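Local coordinates for protein carboxyl esterase NP (Bacillus subtilis, PDB 4CCW) that catalyses the hydrolysis of carboxylic esters to an alcohol and a carboxylate, as a carboxylesterase of the alpha/beta hydrolase superfamily, at residues T44-G50 with Y81-D87; L139-P143 with S231-I236; F224-R230 with R255-P261. All blocks are in the same frame, centred on the assembly; numbering follows the deposited sequence.

Contact 1 (T44-G50 with Y81-D87)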
loop_
_atom_site.group_PDB
_atom_site.type_symbol
_atom_site.label_atom_id
_atom_site.label_comp_id
_atom_site.label_asym_id
_atom_site.label_seq_id
_atom_site.Cartn_x
_atom_site.Cartn_y
_atom_site.Cartn_z
ATOM N N THR A 44 -5.530 -5.037 -13.800
ATOM C CA THR A 44 -4.832 -4.862 -12.540
ATOM C C THR A 44 -3.628 -5.800 -12.474
ATOM O O THR A 44 -3.761 -7.010 -12.632
ATOM C CB THR A 44 -5.800 -5.137 -11.371
ATOM O OG1 THR A 44 -6.866 -4.184 -11.433
ATOM C CG2 THR A 44 -5.113 -5.016 -10.026
ATOM N N HIS A 45 -2.455 -5.218 -12.255
ATOM C CA HIS A 45 -1.212 -5.966 -12.240
ATOM C C HIS A 45 -0.997 -6.620 -10.899
ATOM O O HIS A 45 -1.216 -6.007 -9.845
ATOM C CB HIS A 45 -0.053 -5.044 -12.620
ATOM C CG HIS A 45 1.242 -5.767 -12.877
ATOM N ND1 HIS A 45 2.210 -5.870 -11.947
ATOM C CD2 HIS A 45 1.704 -6.440 -14.000
ATOM C CE1 HIS A 45 3.238 -6.582 -12.450
ATOM N NE2 HIS A 45 2.929 -6.925 -13.705
ATOM N N VAL A 46 -0.604 -7.890 -10.935
ATOM C CA VAL A 46 -0.395 -8.687 -9.725
ATOM C C VAL A 46 0.919 -9.451 -9.834
ATOM O O VAL A 46 1.267 -9.978 -10.902
ATOM C CB VAL A 46 -1.555 -9.693 -9.487
ATOM C CG1 VAL A 46 -1.373 -10.459 -8.176
ATOM C CG2 VAL A 46 -2.897 -8.986 -9.468
ATOM N N ILE A 47 1.646 -9.497 -8.722
ATOM C CA ILE A 47 2.827 -10.345 -8.578
ATOM C C ILE A 47 2.525 -11.435 -7.536
ATOM O O ILE A 47 2.238 -11.130 -6.373
ATOM C CB ILE A 47 4.050 -9.521 -8.136
ATOM C CG1 ILE A 47 4.252 -8.326 -9.071
ATOM C CG2 ILE A 47 5.298 -10.391 -8.116
ATOM C CD1 ILE A 47 5.033 -7.191 -8.457
ATOM N N ALA A 48 2.566 -12.702 -7.955
ATOM C CA ALA A 48 2.299 -13.826 -7.054
ATOM C C ALA A 48 3.578 -14.558 -6.673
ATOM O O ALA A 48 4.434 -14.802 -7.518
ATOM C CB ALA A 48 1.302 -14.798 -7.675
ATOM N N SER A 49 3.684 -14.901 -5.394
ATOM C CA SER A 49 4.799 -15.674 -4.855
ATOM C C SER A 49 4.259 -16.674 -3.836
ATOM O O SER A 49 3.151 -16.509 -3.326
ATOM C CB SER A 49 5.783 -14.741 -4.142
ATOM O OG SER A 49 6.079 -13.599 -4.911
ATOM N N GLY A 50 5.047 -17.695 -3.513
ATOM C CA GLY A 50 4.673 -18.625 -2.449
ATOM C C GLY A 50 3.924 -19.846 -2.950
ATOM O O GLY A 50 3.498 -19.880 -4.109
ATOM N N TYR A 81 2.618 -18.115 2.973
ATOM C CA TYR A 81 1.374 -17.686 2.337
ATOM C C TYR A 81 1.487 -17.620 0.834
ATOM O O TYR A 81 2.551 -17.306 0.293
ATOM C CB TYR A 81 0.941 -16.298 2.860
ATOM C CG TYR A 81 0.648 -16.303 4.335
ATOM C CD1 TYR A 81 -0.603 -16.684 4.819
ATOM C CD2 TYR A 81 1.634 -15.952 5.254
ATOM C CE1 TYR A 81 -0.862 -16.717 6.178
ATOM C CE2 TYR A 81 1.381 -15.979 6.614
ATOM C CZ TYR A 81 0.135 -16.364 7.068
ATOM O OH TYR A 81 -0.111 -16.393 8.422
ATOM N N ARG A 82 0.373 -17.899 0.163
ATOM C CA ARG A 82 0.255 -17.587 -1.240
ATOM C C ARG A 82 0.025 -16.089 -1.316
ATOM O O ARG A 82 -1.076 -15.602 -1.044
ATOM C CB ARG A 82 -0.904 -18.359 -1.866
ATOM C CG ARG A 82 -1.131 -18.072 -3.345
ATOM C CD ARG A 82 0.073 -18.460 -4.191
ATOM N NE ARG A 82 -0.187 -18.360 -5.635
ATOM C CZ ARG A 82 0.747 -18.490 -6.573
ATOM N NH1 ARG A 82 2.006 -18.730 -6.225
ATOM N NH2 ARG A 82 0.425 -18.395 -7.866
ATOM N N THR A 83 1.078 -15.353 -1.662
ATOM C CA THR A 83 1.080 -13.912 -1.492
ATOM C C THR A 83 0.913 -13.180 -2.820
ATOM O O THR A 83 1.715 -13.370 -3.744
ATOM C CB THR A 83 2.396 -13.440 -0.852
ATOM O OG1 THR A 83 3.479 -13.737 -1.737
ATOM C CG2 THR A 83 2.637 -14.164 0.425
ATOM N N TYR A 84 -0.126 -12.350 -2.895
ATOM C CA TYR A 84 -0.430 -11.578 -4.096
ATOM C C TYR A 84 -0.170 -10.101 -3.831
ATOM O O TYR A 84 -0.874 -9.476 -3.027
ATOM C CB TYR A 84 -1.890 -11.762 -4.525
ATOM C CG TYR A 84 -2.297 -13.191 -4.807
ATOM C CD1 TYR A 84 -1.984 -13.802 -6.019
ATOM C CD2 TYR A 84 -3.004 -13.929 -3.858
ATOM C CE1 TYR A 84 -2.366 -15.112 -6.274
ATOM C CE2 TYR A 84 -3.380 -15.248 -4.099
ATOM C CZ TYR A 84 -3.067 -15.827 -5.308
ATOM O OH TYR A 84 -3.448 -17.131 -5.552
ATOM N N ALA A 85 0.822 -9.543 -4.517
ATOM C CA ALA A 85 1.085 -8.102 -4.441
ATOM C C ALA A 85 0.356 -7.374 -5.560
ATOM O O ALA A 85 0.705 -7.499 -6.735
ATOM C CB ALA A 85 2.581 -7.821 -4.484
ATOM N N VAL A 86 -0.660 -6.610 -5.183
ATOM C CA VAL A 86 -1.594 -5.997 -6.134
ATOM C C VAL A 86 -1.277 -4.514 -6.357
ATOM O O VAL A 86 -1.201 -3.745 -5.388
ATOM C CB VAL A 86 -3.032 -6.116 -5.604
ATOM C CG1 VAL A 86 -4.005 -5.404 -6.534
ATOM C CG2 VAL A 86 -3.411 -7.588 -5.416
ATOM N N ASP A 87 -1.116 -4.108 -7.619
ATOM C CA ASP A 87 -0.902 -2.689 -7.936
ATOM C C ASP A 87 -2.234 -1.954 -7.863
ATOM O O ASP A 87 -3.172 -2.293 -8.583
ATOM C CB ASP A 87 -0.268 -2.490 -9.318
ATOM C CG ASP A 87 1.249 -2.615 -9.317
ATOM O OD1 ASP A 87 1.873 -2.696 -8.244
ATOM O OD2 ASP A 87 1.835 -2.640 -10.424
HETATM O O HOH W 1 1.441 -5.746 -9.147
HETATM O O HOH W 2 3.922 -11.787 -4.307
#
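Arg82 doubles back onto the strand beside it: a bend at chi2 (62°) swings its guanidinium round so that NH1 gives Gly50 O a 2.8 Å hydrogen bond, while one face of the group lies against Ala48 CB. Thr83 then grips Ser49 O twice. Thr83 N makes the ladder bond to Ser49 O at 2.9 Å, and OG1, set between backbone N and carbonyl carbon by chi1 of 64°, adds a longer bond of 3.2 Å to the same oxygen, from above its carbonyl plane. Ser49 OG turns instead to Trp28 and to a water, which donates to Ile47 O and Thr83 O. Tyr84 lays its CD1 side against Ala48 CB (3.8 Å), with Val46 CG1 at the ring edge. In the alpha/beta hydrolase fold this is where the antiparallel strands at one end of the sheet meet its parallel part, since strand 82-86 also runs parallel to strand 56-60. Ala85 exchanges two backbone bonds with Ile47, the shorter from Ala85 N to Ile47 O (2.8 Å). On the opposite face of the sheet Val86 CG1 touches Thr44 CG2 at 3.7 Å, where Trp110 and Val114 of helix 104-118 pack against Val86. Asp87 N finishes the ladder on His45 O in a nearly straight bond, and its carboxylate lies alongside the imidazole, planes 30° apart, held there by Ser67, Tyr21 and the backbone N of Lys94.

Contact 2 (L139-P143 with S231-I236)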
loop_
_atom_site.group_PDB
_atom_site.type_symbol
_atom_site.label_atom_id
_atom_site.label_comp_id
_atom_site.label_asym_id
_atom_site.label_seq_id
_atom_site.Cartn_x
_atom_site.Cartn_y
_atom_site.Cartn_z
ATOM N N LEU A 139 -12.084 -3.872 4.628
ATOM C CA LEU A 139 -12.484 -4.714 5.755
ATOM C C LEU A 139 -13.754 -4.184 6.429
ATOM O O LEU A 139 -14.527 -4.971 6.969
ATOM C CB LEU A 139 -11.325 -4.918 6.751
ATOM C CG LEU A 139 -10.867 -3.734 7.611
ATOM C CD1 LEU A 139 -11.664 -3.678 8.911
ATOM C CD2 LEU A 139 -9.368 -3.823 7.904
ATOM N N LEU A 140 -13.974 -2.869 6.395
ATOM C CA LEU A 140 -15.194 -2.297 6.971
ATOM C C LEU A 140 -16.414 -2.619 6.121
ATOM O O LEU A 140 -17.505 -2.820 6.647
ATOM C CB LEU A 140 -15.071 -0.784 7.163
ATOM C CG LEU A 140 -14.143 -0.283 8.276
ATOM C CD1 LEU A 140 -14.120 1.231 8.297
ATOM C CD2 LEU A 140 -14.550 -0.808 9.645
ATOM N N ARG A 141 -16.224 -2.667 4.803
ATOM C CA ARG A 141 -17.338 -2.929 3.888
ATOM C C ARG A 141 -17.628 -4.423 3.717
ATOM O O ARG A 141 -18.790 -4.816 3.523
ATOM C CB ARG A 141 -17.100 -2.261 2.530
ATOM C CG ARG A 141 -17.233 -0.747 2.561
ATOM C CD ARG A 141 -16.521 -0.112 1.377
ATOM N NE ARG A 141 -16.649 1.340 1.374
ATOM C CZ ARG A 141 -17.697 2.003 0.894
ATOM N NH1 ARG A 141 -18.734 1.349 0.376
ATOM N NH2 ARG A 141 -17.715 3.321 0.949
ATOM N N MET A 142 -16.585 -5.246 3.812
ATOM C CA MET A 142 -16.666 -6.673 3.477
ATOM C C MET A 142 -15.885 -7.571 4.435
ATOM O O MET A 142 -14.970 -8.288 4.010
ATOM C CB MET A 142 -16.174 -6.884 2.056
ATOM C CG MET A 142 -16.844 -5.945 1.073
ATOM S SD MET A 142 -16.841 -6.613 -0.576
ATOM C CE MET A 142 -17.397 -5.177 -1.497
ATOM N N PRO A 143 -16.264 -7.562 5.729
ATOM C CA PRO A 143 -15.568 -8.353 6.757
ATOM C C PRO A 143 -15.576 -9.848 6.476
ATOM O O PRO A 143 -14.755 -10.597 7.023
ATOM C CB PRO A 143 -16.366 -8.052 8.031
ATOM C CG PRO A 143 -17.711 -7.607 7.553
ATOM C CD PRO A 143 -17.440 -6.863 6.281
ATOM N N SER A 231 -17.286 0.070 14.231
ATOM C CA SER A 231 -17.992 -0.980 13.481
ATOM C C SER A 231 -17.089 -2.115 12.976
ATOM O O SER A 231 -17.600 -3.133 12.492
ATOM C CB SER A 231 -18.777 -0.363 12.317
ATOM O OG SER A 231 -17.963 -0.173 11.164
ATOM N N ALA A 232 -15.769 -1.951 13.113
ATOM C CA ALA A 232 -14.793 -2.959 12.642
ATOM C C ALA A 232 -15.088 -4.336 13.225
ATOM O O ALA A 232 -15.257 -4.474 14.438
ATOM C CB ALA A 232 -13.370 -2.541 12.991
ATOM N N ARG A 233 -15.133 -5.350 12.361
ATOM C CA ARG A 233 -15.437 -6.738 12.784
ATOM C C ARG A 233 -14.354 -7.732 12.332
ATOM O O ARG A 233 -14.571 -8.945 12.288
ATOM C CB ARG A 233 -16.797 -7.162 12.219
ATOM C CG ARG A 233 -17.995 -6.514 12.894
ATOM C CD ARG A 233 -19.290 -7.227 12.500
ATOM N NE ARG A 233 -19.796 -6.795 11.193
ATOM C CZ ARG A 233 -20.276 -7.613 10.258
ATOM N NH1 ARG A 233 -20.286 -8.923 10.447
ATOM N NH2 ARG A 233 -20.737 -7.125 9.115
ATOM N N VAL A 234 -13.190 -7.200 11.990
ATOM C CA VAL A 234 -12.054 -7.973 11.523
ATOM C C VAL A 234 -10.869 -7.642 12.453
ATOM O O VAL A 234 -10.668 -6.474 12.786
ATOM C CB VAL A 234 -11.721 -7.585 10.050
ATOM C CG1 VAL A 234 -10.511 -8.337 9.526
ATOM C CG2 VAL A 234 -12.909 -7.863 9.136
ATOM N N PRO A 235 -10.067 -8.645 12.850
ATOM C CA PRO A 235 -8.886 -8.300 13.662
ATOM C C PRO A 235 -7.898 -7.453 12.875
ATOM O O PRO A 235 -7.623 -7.748 11.705
ATOM C CB PRO A 235 -8.251 -9.665 14.006
ATOM C CG PRO A 235 -9.183 -10.706 13.493
ATOM C CD PRO A 235 -10.123 -10.079 12.516
ATOM N N ILE A 236 -7.355 -6.424 13.537
ATOM C CA ILE A 236 -6.437 -5.482 12.934
ATOM C C ILE A 236 -5.150 -5.389 13.737
ATOM O O ILE A 236 -5.182 -5.342 14.967
ATOM C CB ILE A 236 -7.091 -4.089 12.840
ATOM C CG1 ILE A 236 -8.280 -4.127 11.861
ATOM C CG2 ILE A 236 -6.072 -3.006 12.501
ATOM C CD1 ILE A 236 -9.099 -2.859 11.874
HETATM O O HOH W 3 -15.654 -4.868 9.623
HETATM O O HOH W 4 -17.761 -3.074 9.351
#
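Pro143 and Val234 point toward each other's segment, and Val234 CG2 lies 3.6 Å from both CA and CB of Pro143. Two further approaches frame this one. On the outer side the chain of Arg233 bends at chi3 and brings one face of its guanidinium onto the proline ring; Pro143 CG sits over that face near its rim, 3.4 Å from Arg233 NH2, which makes this a van der Waals contact of a flat cation with a ring carbon. On the inner side Leu139 lies across Ile236 at about a right angle, its CD1 being 4.0 Å from Ile236 CD1, while the same methyl leans obliquely on Val234 CB. The leucine reaches both through an uncommon helical torsion, chi1 70°, which places CG between the backbone N and the carbonyl carbon. Leu139 belongs to helix 130-141, the connection of a beta-alpha-beta crossover from strand 123-128 to strand 146-152, and residues 231-236 lead into the next parallel strand, 236-241; Val146 of strand 146-152 touches both Leu139 and Val234. With an alanine in place of Leu139 both methyls of the leucine are gone, which would probably open a gap beside Ile236 CD1 and Val234 CB, between the helix and the start of strand 236-241. The next residue, Leu140, sends CD2 to within 3.7 Å of Ala232 CA, with Ser231 OG close by; that hydroxyl is bonded to Glu228 O. The polar backbone is joined through water: one molecule donates to Leu139 O and accepts from Arg233 N (2.8 Å), and a second donates to Leu140 O (2.7 Å) and to Ser231 O.

Contact 3 (F224-R230 with R255-P261)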
loop_
_atom_site.group_PDB
_atom_site.type_symbol
_atom_site.label_atom_id
_atom_site.label_comp_id
_atom_site.label_asym_id
_atom_site.label_seq_id
_atom_site.Cartn_x
_atom_site.Cartn_y
_atom_site.Cartn_z
ATOM N N PHE A 224 -11.870 7.887 8.834
ATOM C CA PHE A 224 -13.108 7.202 9.213
ATOM C C PHE A 224 -13.716 7.842 10.455
ATOM O O PHE A 224 -12.991 8.268 11.349
ATOM C CB PHE A 224 -12.847 5.702 9.425
ATOM C CG PHE A 224 -12.451 4.998 8.163
ATOM C CD1 PHE A 224 -13.427 4.468 7.312
ATOM C CD2 PHE A 224 -11.111 4.909 7.791
ATOM C CE1 PHE A 224 -13.063 3.840 6.117
ATOM C CE2 PHE A 224 -10.748 4.308 6.584
ATOM C CZ PHE A 224 -11.724 3.756 5.758
ATOM N N THR A 225 -15.044 7.893 10.506
ATOM C CA THR A 225 -15.727 8.462 11.652
ATOM C C THR A 225 -15.574 7.551 12.879
ATOM O O THR A 225 -15.166 6.379 12.777
ATOM C CB THR A 225 -17.232 8.649 11.387
ATOM O OG1 THR A 225 -17.859 7.361 11.241
ATOM C CG2 THR A 225 -17.473 9.527 10.135
ATOM N N ASP A 226 -15.916 8.093 14.043
ATOM C CA ASP A 226 -15.925 7.313 15.276
ATOM C C ASP A 226 -16.764 6.050 15.110
ATOM O O ASP A 226 -16.315 4.941 15.443
ATOM C CB ASP A 226 -16.504 8.143 16.422
ATOM C CG ASP A 226 -15.572 9.255 16.881
ATOM O OD1 ASP A 226 -14.476 9.403 16.313
ATOM O OD2 ASP A 226 -15.950 9.984 17.833
ATOM N N GLU A 227 -17.972 6.234 14.568
ATOM C CA GLU A 227 -18.899 5.130 14.375
ATOM C C GLU A 227 -18.369 4.094 13.391
ATOM O O GLU A 227 -18.492 2.902 13.638
ATOM C CB GLU A 227 -20.298 5.637 13.980
ATOM C CG GLU A 227 -21.124 6.181 15.153
ATOM C CD GLU A 227 -21.089 5.322 16.426
ATOM O OE1 GLU A 227 -21.606 4.182 16.426
ATOM O OE2 GLU A 227 -20.545 5.802 17.456
ATOM N N GLU A 228 -17.757 4.549 12.297
ATOM C CA GLU A 228 -17.132 3.637 11.338
ATOM C C GLU A 228 -16.040 2.772 11.966
ATOM O O GLU A 228 -16.007 1.557 11.754
ATOM C CB GLU A 228 -16.603 4.405 10.119
ATOM C CG GLU A 228 -17.748 4.795 9.192
ATOM C CD GLU A 228 -17.389 5.794 8.109
ATOM O OE1 GLU A 228 -16.397 6.519 8.259
ATOM O OE2 GLU A 228 -18.142 5.849 7.120
ATOM N N LEU A 229 -15.183 3.389 12.773
ATOM C CA LEU A 229 -14.137 2.652 13.471
ATOM C C LEU A 229 -14.712 1.639 14.473
ATOM O O LEU A 229 -14.237 0.503 14.548
ATOM C CB LEU A 229 -13.165 3.609 14.174
ATOM C CG LEU A 229 -12.298 4.527 13.291
ATOM C CD1 LEU A 229 -11.375 5.349 14.199
ATOM C CD2 LEU A 229 -11.495 3.729 12.269
ATOM N N ARG A 230 -15.723 2.047 15.235
ATOM C CA ARG A 230 -16.382 1.141 16.197
ATOM C C ARG A 230 -16.983 -0.081 15.516
ATOM O O ARG A 230 -17.189 -1.131 16.155
ATOM C CB ARG A 230 -17.488 1.877 16.948
ATOM C CG ARG A 230 -16.977 2.796 18.043
ATOM C CD ARG A 230 -18.136 3.485 18.739
ATOM N NE ARG A 230 -17.684 4.061 19.995
ATOM C CZ ARG A 230 -17.706 5.358 20.285
ATOM N NH1 ARG A 230 -18.196 6.227 19.426
ATOM N NH2 ARG A 230 -17.261 5.772 21.463
ATOM N N ARG A 255 -6.218 7.308 18.739
ATOM C CA ARG A 255 -7.563 7.278 18.169
ATOM C C ARG A 255 -7.966 5.851 17.753
ATOM O O ARG A 255 -9.068 5.392 18.073
ATOM C CB ARG A 255 -7.713 8.274 16.992
ATOM C CG ARG A 255 -9.147 8.295 16.463
ATOM C CD ARG A 255 -9.509 9.549 15.686
ATOM N NE ARG A 255 -10.945 9.488 15.386
ATOM C CZ ARG A 255 -11.480 9.084 14.227
ATOM N NH1 ARG A 255 -10.715 8.740 13.185
ATOM N NH2 ARG A 255 -12.798 9.061 14.097
ATOM N N ALA A 256 -7.059 5.138 17.081
ATOM C CA ALA A 256 -7.337 3.782 16.628
ATOM C C ALA A 256 -7.712 2.872 17.811
ATOM O O ALA A 256 -8.712 2.133 17.774
ATOM C CB ALA A 256 -6.125 3.234 15.877
ATOM N N SER A 257 -6.908 2.957 18.868
ATOM C CA SER A 257 -7.095 2.123 20.056
ATOM C C SER A 257 -8.350 2.481 20.829
ATOM O O SER A 257 -8.880 1.633 21.526
ATOM C CB SER A 257 -5.883 2.222 20.981
ATOM O OG SER A 257 -4.704 1.797 20.315
ATOM N N SER A 258 -8.799 3.736 20.702
ATOM C CA SER A 258 -10.003 4.217 21.400
ATOM C C SER A 258 -11.306 3.629 20.832
ATOM O O SER A 258 -12.276 3.452 21.576
ATOM C CB SER A 258 -10.061 5.756 21.387
ATOM O OG SER A 258 -9.020 6.300 22.226
ATOM N N PHE A 259 -11.323 3.339 19.532
ATOM C CA PHE A 259 -12.566 2.939 18.844
ATOM C C PHE A 259 -12.599 1.544 18.199
ATOM O O PHE A 259 -13.671 0.910 18.148
ATOM C CB PHE A 259 -12.919 3.982 17.772
ATOM C CG PHE A 259 -13.166 5.359 18.320
ATOM C CD1 PHE A 259 -14.380 5.677 18.906
ATOM C CD2 PHE A 259 -12.179 6.344 18.241
ATOM C CE1 PHE A 259 -14.611 6.939 19.422
ATOM C CE2 PHE A 259 -12.399 7.604 18.769
ATOM C CZ PHE A 259 -13.613 7.903 19.360
ATOM N N VAL A 260 -11.473 1.070 17.674
ATOM C CA VAL A 260 -11.484 -0.194 16.911
ATOM C C VAL A 260 -11.544 -1.360 17.899
ATOM O O VAL A 260 -10.667 -1.483 18.728
ATOM C CB VAL A 260 -10.252 -0.338 15.987
ATOM C CG1 VAL A 260 -10.235 -1.694 15.293
ATOM C CG2 VAL A 260 -10.213 0.789 14.953
ATOM N N PRO A 261 -12.581 -2.201 17.811
ATOM C CA PRO A 261 -12.807 -3.238 18.834
ATOM C C PRO A 261 -11.684 -4.257 18.958
ATOM O O PRO A 261 -11.312 -4.638 20.065
ATOM C CB PRO A 261 -14.064 -3.938 18.336
ATOM C CG PRO A 261 -14.793 -2.867 17.624
ATOM C CD PRO A 261 -13.725 -2.118 16.886
HETATM O O HOH W 5 -12.118 10.895 17.516
#
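Phe224 O is gripped end-on by Arg255, whose NH1 and NH2 both donate to it at 3.0 and 2.9 Å with the oxygen lying in the guanidinium plane. Here the short helix 226-230, opened by a capping box between Thr225 and Glu228, packs on helix 249-259 of the alpha/beta hydrolase fold; the two helix segments cross at -64°. NH2 of the same arginine also makes a salt bridge of 2.8 Å to Asp226 OD1, met nearly along its C–O axis, and a water links that oxygen to Arg255 NE, while NH1 has a further acceptor in Phe158 O. Five nitrogen-to-acceptor links thus fix the rotation of the guanidinium, and Leu229 CD1 rests over one of its faces. Next to this network the Asp226 carboxylate stacks on the Phe259 ring, the planes 24° apart and CG 3.4 Å from CZ. The ring turns its edge to Arg230, whose guanidinium stands almost perpendicular to it, with Phe259 CE1 over one guanidinium face; Glu227 OE2 holds the far end of that arginine through a salt bridge to NH1. Between the helices Leu229 CB packs on Phe259 CB, with Val260 CG2 beside it. Where the two backbones come nearest, at Arg230 and Phe259, Arg230 CA makes a CH···O contact of 3.3 Å with Phe259 O, and Pro261 CG lies 3.3 Å from Arg230 O.

In the fold
Contacts 2 and 3 form one continuous piece of the fold, their centres 11 Å apart and their segments alternating along the chain. They touch where Leu140 CD1 meets Phe224 CD1 (3.5 Å) and where Ile236 CD1 meets Val260 CG1 (3.8 Å). Contact 1 stands apart in the sheet: its centre is 22 Å from that of contact 2 and 30 Å from that of contact 3, with nearest atoms about 12 and 17 Å away. None of the three lines the pocket of the bound (2-hydroxyethoxy)acetic acid, which includes Ser129 and His273, the probable proton acceptor. The Asp87 side chain is about 13 Å from this ligand, and the helix of contact 2 begins just after Ser129.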